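PDB 3PE8: enoyl-CoA hydratase from Mycobacterium smegmatis, which probably catalyses the hydration of the double bond in enoyl-CoA thioesters and binds a zinc ion. Local coordinates for residues V174-A179 with R188-S193. Sequence-based numbering, arbitrary orientation.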
ATOM      1  N   VAL A 174      -4.491  25.949   5.006  1.00  9.18           N
ATOM      2  CA  VAL A 174      -4.190  26.651   6.249  1.00  8.81           C
ATOM      3  C   VAL A 174      -5.369  26.495   7.192  1.00  9.09           C
ATOM      4  O   VAL A 174      -6.532  26.255   6.774  1.00 11.07           O
ATOM      5  CB  VAL A 174      -3.840  28.146   6.055  1.00  9.01           C
ATOM      6  CG1 VAL A 174      -2.687  28.292   5.057  1.00  9.74           C
ATOM      7  CG2 VAL A 174      -5.078  28.965   5.611  1.00 11.56           C
ATOM      8  N   THR A 175      -5.071  26.622   8.478  1.00  9.82           N
ATOM      9  CA  THR A 175      -6.101  26.465   9.512  1.00 10.17           C
ATOM     10  C   THR A 175      -6.831  27.757   9.907  1.00 10.89           C
ATOM     11  O   THR A 175      -7.933  27.737  10.510  1.00 11.19           O
ATOM     12  CB  THR A 175      -5.538  25.855  10.795  1.00  9.84           C
ATOM     13  OG1 THR A 175      -4.571  26.718  11.416  1.00 10.29           O
ATOM     14  CG2 THR A 175      -4.940  24.435  10.557  1.00 10.02           C
ATOM     15  N   GLU A 176      -6.221  28.894   9.574  1.00 11.35           N
ATOM     16  CA  GLU A 176      -6.642  30.192  10.074  1.00 11.75           C
ATOM     17  C   GLU A 176      -6.001  31.278   9.217  1.00 11.06           C
ATOM     18  O   GLU A 176      -4.854  31.131   8.794  1.00 10.20           O
ATOM     19  CB  GLU A 176      -6.206  30.318  11.543  1.00 12.45           C
ATOM     20  CG  GLU A 176      -6.699  31.519  12.265  1.00 15.11           C
ATOM     21  CD  GLU A 176      -6.305  31.557  13.748  1.00 17.68           C
ATOM     22  OE1 GLU A 176      -5.493  30.719  14.235  1.00 16.14           O
ATOM     23  OE2 GLU A 176      -6.787  32.501  14.435  1.00 19.26           O
ATOM     24  N   VAL A 177      -6.768  32.340   8.966  1.00 11.30           N
ATOM     25  CA  VAL A 177      -6.294  33.538   8.279  1.00 10.53           C
ATOM     26  C   VAL A 177      -6.578  34.712   9.205  1.00 11.14           C
ATOM     27  O   VAL A 177      -7.711  34.871   9.692  1.00 11.56           O
ATOM     28  CB  VAL A 177      -6.979  33.784   6.928  1.00  9.81           C
ATOM     29  CG1 VAL A 177      -6.513  35.115   6.351  1.00 10.33           C
ATOM     30  CG2 VAL A 177      -6.635  32.631   5.989  1.00 12.38           C
ATOM     31  N   VAL A 178      -5.539  35.527   9.427  1.00 10.79           N
ATOM     32  CA  VAL A 178      -5.615  36.688  10.327  1.00 11.58           C
ATOM     33  C   VAL A 178      -5.030  37.927   9.664  1.00 11.35           C
ATOM     34  O   VAL A 178      -4.295  37.833   8.678  1.00 11.94           O
ATOM     35  CB  VAL A 178      -4.871  36.445  11.657  1.00 12.76           C
ATOM     36  CG1 VAL A 178      -5.493  35.253  12.418  1.00 15.36           C
ATOM     37  CG2 VAL A 178      -3.383  36.204  11.420  1.00 13.26           C
ATOM     38  N   ALA A 179      -5.368  39.099  10.209  1.00 11.94           N
ATOM     39  CA  ALA A 179      -4.781  40.332   9.748  1.00 12.95           C
ATOM     40  C   ALA A 179      -3.264  40.224   9.819  1.00 12.62           C
ATOM     41  O   ALA A 179      -2.696  39.610  10.725  1.00 12.85           O
ATOM     42  CB  ALA A 179      -5.277  41.544  10.632  1.00 14.51           C
ATOM     43  N   ARG A 188       1.567  32.455  18.137  1.00 10.99           N
ATOM     44  CA  ARG A 188       1.914  32.302  19.565  1.00 11.79           C
ATOM     45  C   ARG A 188       0.755  31.758  20.389  1.00 12.19           C
ATOM     46  O   ARG A 188       0.983  31.010  21.332  1.00 12.07           O
ATOM     47  CB  ARG A 188       2.442  33.611  20.156  1.00 11.49           C
ATOM     48  CG  ARG A 188       3.887  33.937  19.736  1.00 13.49           C
ATOM     49  CD  ARG A 188       4.414  35.150  20.468  1.00 13.83           C
ATOM     50  NE  ARG A 188       3.925  36.428  19.965  1.00 14.55           N
ATOM     51  CZ  ARG A 188       4.515  37.168  19.016  1.00 15.67           C
ATOM     52  NH1 ARG A 188       5.622  36.747  18.381  1.00 15.84           N
ATOM     53  NH2 ARG A 188       3.982  38.325  18.676  1.00 15.85           N
ATOM     54  N   ARG A 189      -0.488  32.111  20.032  1.00 12.72           N
ATOM     55  CA  ARG A 189      -1.660  31.574  20.715  1.00 13.24           C
ATOM     56  C   ARG A 189      -1.757  30.078  20.533  1.00 11.99           C
ATOM     57  O   ARG A 189      -2.010  29.356  21.517  1.00 12.76           O
ATOM     58  CB  ARG A 189      -2.973  32.231  20.228  1.00 14.75           C
ATOM     59  CG  ARG A 189      -3.164  33.641  20.591  1.00 18.74           C
ATOM     60  CD  ARG A 189      -4.622  34.072  20.351  1.00 23.79           C
ATOM     61  NE  ARG A 189      -5.097  33.778  18.979  1.00 24.33           N
ATOM     62  CZ  ARG A 189      -5.237  34.698  18.014  1.00 28.09           C
ATOM     63  NH1 ARG A 189      -4.912  35.996  18.230  1.00 27.91           N
ATOM     64  NH2 ARG A 189      -5.666  34.327  16.808  1.00 28.52           N
ATOM     65  N   VAL A 190      -1.576  29.594  19.298  1.00 11.60           N
ATOM     66  CA  VAL A 190      -1.623  28.168  19.031  1.00 11.42           C
ATOM     67  C   VAL A 190      -0.481  27.461  19.726  1.00 10.35           C
ATOM     68  O   VAL A 190      -0.679  26.473  20.403  1.00 11.85           O
ATOM     69  CB  VAL A 190      -1.662  27.872  17.515  1.00 11.65           C
ATOM     70  CG1 VAL A 190      -1.539  26.392  17.247  1.00 13.27           C
ATOM     71  CG2 VAL A 190      -2.948  28.473  16.917  1.00 13.45           C
ATOM     72  N   ALA A 191       0.725  28.043  19.649  1.00 10.83           N
ATOM     73  CA  ALA A 191       1.861  27.470  20.334  1.00 10.15           C
ATOM     74  C   ALA A 191       1.634  27.374  21.844  1.00 10.91           C
ATOM     75  O   ALA A 191       1.987  26.360  22.448  1.00 11.28           O
ATOM     76  CB  ALA A 191       3.139  28.255  19.983  1.00  9.68           C
ATOM     77  N   ALA A 192       1.057  28.419  22.443  1.00 11.30           N
ATOM     78  CA  ALA A 192       0.831  28.435  23.872  1.00 11.57           C
ATOM     79  C   ALA A 192      -0.170  27.348  24.310  1.00 12.37           C
ATOM     80  O   ALA A 192       0.021  26.695  25.348  1.00 11.87           O
ATOM     81  CB  ALA A 192       0.356  29.812  24.340  1.00 12.66           C
ATOM     82  N   SER A 193      -1.186  27.122  23.492  1.00 12.51           N
ATOM     83  CA  SER A 193      -2.114  26.020  23.751  1.00 13.41           C
ATOM     84  C   SER A 193      -1.426  24.665  23.764  1.00 13.23           C
ATOM     85  O   SER A 193      -1.671  23.856  24.645  1.00 14.07           O
ATOM     86  CB  SER A 193      -3.275  26.006  22.759  1.00 14.38           C
ATOM     87  OG  SER A 193      -3.994  27.201  22.837  1.00 16.68           O
TER
HETATM   88  O   HOH W   1      -4.536  31.472  16.817  1.00 16.04           O
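Glu176 reaches across to Arg189 and Val190 on helix 183-195, although the nearest CA atoms, those of Glu176 and Val190, are 10.5 Å apart. Its CG stands anti to the backbone N (chi1 -173°) and the chain runs on extended, which carries the carboxylate out into the gap, where Arg189 meets it. OE2 of Glu176 forms a salt bridge with Arg189 NH2 at 3.2 Å; the hydrogen bond within it is weak, its N-H...O angle only 124°. The oxygen comes in at the edge of the guanidinium and in its plane, while the two flat groups are turned 46° from each other and the side chains cross at about a right angle. Arg189 bends at chi3, and its guanidinium turns toward segment 174-179. Glu176 OE1 takes a hydrogen bond of 2.9 Å from a water, which in turn weakly accepts from Arg189 NH2 at 3.1 Å, so a second, water-mediated link runs beside the direct one. Glu176 OE1 also lies 4.3 Å from CG2 of Val190, whose side chain also packs on Ile96 and Ile118 of the sheet and on Arg155 of the second subunit. The stronger polar partner of Glu176 is that Arg155, which forms a salt bridge with OE1 and a hydrogen bond with Thr175 OG1; with an arginine at each oxygen, the carboxylate is probably kept ionised. Farther along, Val178 points toward the helix and brings CG1 to the guanidinium edge, 4.5 Å from NH2 of Arg189. Strand 177-178 pairs in parallel with 116-120 at the margin of the main sheet, and helix 183-195 follows it and packs against that sheet, a strand-to-helix connection within the crotonase fold, here bordering a subunit interface.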